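Local coordinates for hypothetical protein SA0798 (PDB 1XG8) that is of unknown function but has a thioredoxin-like fold, in a family of the thioredoxin clan, at residues A[13-18]-A[78-83]. Numbering follows the deposited sequence.
Sequences YGADVI and LFYPLI
The Y80 ring runs along 13-18, with V17 O in its plane at one edge, 3.3 Å from CE1, while G14 CA and A15 N approach obliquely. CG of Y80 lies between its backbone N and carbonyl carbon (chi1 67°), which swings the ring toward 14-18. G14 CA meets Y80 CD1 at 3.7 Å; glycine suits its very extended backbone (phi -175°, psi -155°). The small methyl of A15 stands off the ring plane, just outside the CE1 corner, CB to CE1 4.0 Å. Y80 OH lies 3.3 Å from V17 O and 3.1 Å from I18 O. The Y13 ring meets L82 obliquely, CD2 to CD2 3.7 Å, the two side chains lying side by side against helix 64-74, where the carboxylate of D66 is hydrogen-bonded to the Y13 hydroxyl. Beneath them Y13 and L82 form an antiparallel hydrogen-bonded pair, Y13 N to L82 O and L82 N to Y13 O both 2.8 Å. P81, after a cis peptide bond, lends its CA-H to the same Y13 O. A cis-proline entering a strand beside the loop after the first strand is characteristic of thioredoxin-like folds; here two backbone bonds fix the register, and Y80 packs on the 14-18 backbone, its hydroxyl offering the loop carbonyls a polar group.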
ATOM      1  N   TYR A  13       1.458  -1.003   5.263  1.00 20.11           N
ATOM      2  CA  TYR A  13       1.447  -0.949   6.720  1.00 20.07           C
ATOM      3  C   TYR A  13       0.700  -2.214   7.124  1.00 20.09           C
ATOM      4  O   TYR A  13      -0.336  -2.538   6.544  1.00 19.75           O
ATOM      5  CB  TYR A  13       0.682   0.285   7.216  1.00 19.89           C
ATOM      6  CG  TYR A  13       1.322   1.592   6.833  1.00 19.99           C
ATOM      7  CD1 TYR A  13       2.289   2.181   7.642  1.00 22.78           C
ATOM      8  CD2 TYR A  13       0.989   2.223   5.642  1.00 20.74           C
ATOM      9  CE1 TYR A  13       2.911   3.373   7.274  1.00 21.88           C
ATOM     10  CE2 TYR A  13       1.601   3.406   5.262  1.00 22.24           C
ATOM     11  CZ  TYR A  13       2.560   3.979   6.081  1.00 22.29           C
ATOM     12  OH  TYR A  13       3.161   5.159   5.700  1.00 22.97           O
ATOM     13  N   GLY A  14       1.230  -2.941   8.095  1.00 19.82           N
ATOM     14  CA  GLY A  14       0.553  -4.142   8.531  1.00 20.34           C
ATOM     15  C   GLY A  14       1.247  -4.771   9.713  1.00 21.27           C
ATOM     16  O   GLY A  14       1.940  -4.101  10.473  1.00 22.34           O
ATOM     17  N   ALA A  15       1.054  -6.069   9.874  1.00 21.39           N
ATOM     18  CA  ALA A  15       1.677  -6.785  10.967  1.00 22.36           C
ATOM     19  C   ALA A  15       1.816  -8.249  10.575  1.00 23.01           C
ATOM     20  O   ALA A  15       1.188  -8.711   9.624  1.00 22.68           O
ATOM     21  CB  ALA A  15       0.837  -6.639  12.219  1.00 20.96           C
ATOM     22  N   ASP A  16       2.639  -8.980  11.313  1.00 25.26           N
ATOM     23  CA  ASP A  16       2.852 -10.385  11.023  1.00 27.45           C
ATOM     24  C   ASP A  16       1.688 -11.240  11.520  1.00 28.24           C
ATOM     25  O   ASP A  16       1.760 -12.468  11.518  1.00 29.76           O
ATOM     26  CB  ASP A  16       4.167 -10.844  11.653  1.00 28.51           C
ATOM     27  CG  ASP A  16       4.672 -12.142  11.058  1.00 30.82           C
ATOM     28  OD1 ASP A  16       4.589 -12.304   9.820  1.00 31.52           O
ATOM     29  OD2 ASP A  16       5.161 -12.995  11.823  1.00 32.03           O
ATOM     30  N   VAL A  17       0.616 -10.581  11.950  1.00 27.98           N
ATOM     31  CA  VAL A  17      -0.580 -11.264  12.442  1.00 27.33           C
ATOM     32  C   VAL A  17      -1.765 -10.670  11.700  1.00 28.24           C
ATOM     33  O   VAL A  17      -1.665  -9.562  11.189  1.00 29.40           O
ATOM     34  CB  VAL A  17      -0.760 -11.064  13.958  1.00 26.45           C
ATOM     35  CG1 VAL A  17       0.311 -11.839  14.709  1.00 26.43           C
ATOM     36  CG2 VAL A  17      -0.682  -9.589  14.298  1.00 23.13           C
ATOM     37  N   ILE A  18      -2.889 -11.380  11.648  1.00 29.07           N
ATOM     38  CA  ILE A  18      -4.035 -10.876  10.900  1.00 30.13           C
ATOM     39  C   ILE A  18      -4.894  -9.829  11.608  1.00 29.57           C
ATOM     40  O   ILE A  18      -4.978  -9.792  12.832  1.00 29.13           O
ATOM     41  CB  ILE A  18      -4.967 -12.047  10.418  1.00 33.32           C
ATOM     42  CG1 ILE A  18      -4.157 -13.131   9.684  1.00 34.05           C
ATOM     43  CG2 ILE A  18      -6.021 -11.507   9.424  1.00 33.13           C
ATOM     44  CD1 ILE A  18      -3.300 -14.019  10.575  1.00 34.47           C
ATOM     45  N   LEU A  78      -8.884   2.545   9.853  1.00 34.89           N
ATOM     46  CA  LEU A  78      -8.453   1.824   8.668  1.00 31.07           C
ATOM     47  C   LEU A  78      -8.004   0.433   9.094  1.00 28.96           C
ATOM     48  O   LEU A  78      -7.661   0.215  10.254  1.00 29.07           O
ATOM     49  CB  LEU A  78      -7.285   2.540   7.980  1.00 30.23           C
ATOM     50  CG  LEU A  78      -7.497   3.947   7.427  1.00 28.66           C
ATOM     51  CD1 LEU A  78      -6.274   4.324   6.613  1.00 28.14           C
ATOM     52  CD2 LEU A  78      -8.743   4.003   6.555  1.00 28.62           C
ATOM     53  N   PHE A  79      -8.019  -0.503   8.151  1.00 27.22           N
ATOM     54  CA  PHE A  79      -7.595  -1.873   8.406  1.00 25.64           C
ATOM     55  C   PHE A  79      -6.223  -2.053   7.784  1.00 23.93           C
ATOM     56  O   PHE A  79      -5.685  -1.143   7.151  1.00 23.17           O
ATOM     57  CB  PHE A  79      -8.546  -2.881   7.744  1.00 26.53           C
ATOM     58  CG  PHE A  79      -9.990  -2.725   8.143  1.00 29.66           C
ATOM     59  CD1 PHE A  79     -10.993  -3.344   7.401  1.00 31.38           C
ATOM     60  CD2 PHE A  79     -10.355  -1.959   9.246  1.00 31.11           C
ATOM     61  CE1 PHE A  79     -12.337  -3.203   7.750  1.00 29.69           C
ATOM     62  CE2 PHE A  79     -11.696  -1.810   9.602  1.00 32.06           C
ATOM     63  CZ  PHE A  79     -12.685  -2.433   8.853  1.00 30.26           C
ATOM     64  N   TYR A  80      -5.652  -3.235   7.968  1.00 23.20           N
ATOM     65  CA  TYR A  80      -4.366  -3.538   7.364  1.00 21.38           C
ATOM     66  C   TYR A  80      -4.462  -4.979   6.854  1.00 20.87           C
ATOM     67  O   TYR A  80      -5.241  -5.780   7.373  1.00 19.35           O
ATOM     68  CB  TYR A  80      -3.227  -3.358   8.376  1.00 19.98           C
ATOM     69  CG  TYR A  80      -3.242  -4.357   9.500  1.00 21.31           C
ATOM     70  CD1 TYR A  80      -2.711  -5.640   9.330  1.00 20.74           C
ATOM     71  CD2 TYR A  80      -3.808  -4.034  10.729  1.00 22.21           C
ATOM     72  CE1 TYR A  80      -2.742  -6.569  10.353  1.00 21.41           C
ATOM     73  CE2 TYR A  80      -3.847  -4.961  11.761  1.00 24.46           C
ATOM     74  CZ  TYR A  80      -3.311  -6.225  11.564  1.00 23.36           C
ATOM     75  OH  TYR A  80      -3.353  -7.133  12.588  1.00 27.63           O
ATOM     76  N   PRO A  81      -3.678  -5.324   5.821  1.00 21.06           N
ATOM     77  CA  PRO A  81      -2.726  -4.444   5.130  1.00 20.45           C
ATOM     78  C   PRO A  81      -3.286  -3.122   4.620  1.00 19.44           C
ATOM     79  O   PRO A  81      -4.421  -3.052   4.168  1.00 18.00           O
ATOM     80  CB  PRO A  81      -2.222  -5.318   3.980  1.00 21.54           C
ATOM     81  CG  PRO A  81      -3.408  -6.203   3.690  1.00 22.29           C
ATOM     82  CD  PRO A  81      -3.835  -6.594   5.089  1.00 21.31           C
ATOM     83  N   LEU A  82      -2.475  -2.073   4.723  1.00 19.52           N
ATOM     84  CA  LEU A  82      -2.846  -0.761   4.214  1.00 19.73           C
ATOM     85  C   LEU A  82      -1.790  -0.434   3.165  1.00 17.92           C
ATOM     86  O   LEU A  82      -0.590  -0.554   3.423  1.00 16.68           O
ATOM     87  CB  LEU A  82      -2.825   0.301   5.319  1.00 21.70           C
ATOM     88  CG  LEU A  82      -2.992   1.763   4.864  1.00 24.03           C
ATOM     89  CD1 LEU A  82      -4.404   2.024   4.377  1.00 25.58           C
ATOM     90  CD2 LEU A  82      -2.676   2.685   6.030  1.00 26.70           C
ATOM     91  N   ILE A  83      -2.239  -0.052   1.975  1.00 15.62           N
ATOM     92  CA  ILE A  83      -1.325   0.291   0.903  1.00 14.99           C
ATOM     93  C   ILE A  83      -1.367   1.784   0.633  1.00 15.29           C
ATOM     94  O   ILE A  83      -2.446   2.374   0.564  1.00 14.49           O
ATOM     95  CB  ILE A  83      -1.698  -0.429  -0.423  1.00 15.73           C
ATOM     96  CG1 ILE A  83      -1.690  -1.945  -0.224  1.00 15.47           C
ATOM     97  CG2 ILE A  83      -0.715  -0.034  -1.517  1.00 13.93           C
ATOM     98  CD1 ILE A  83      -1.754  -2.752  -1.506  1.00 12.63           C
TER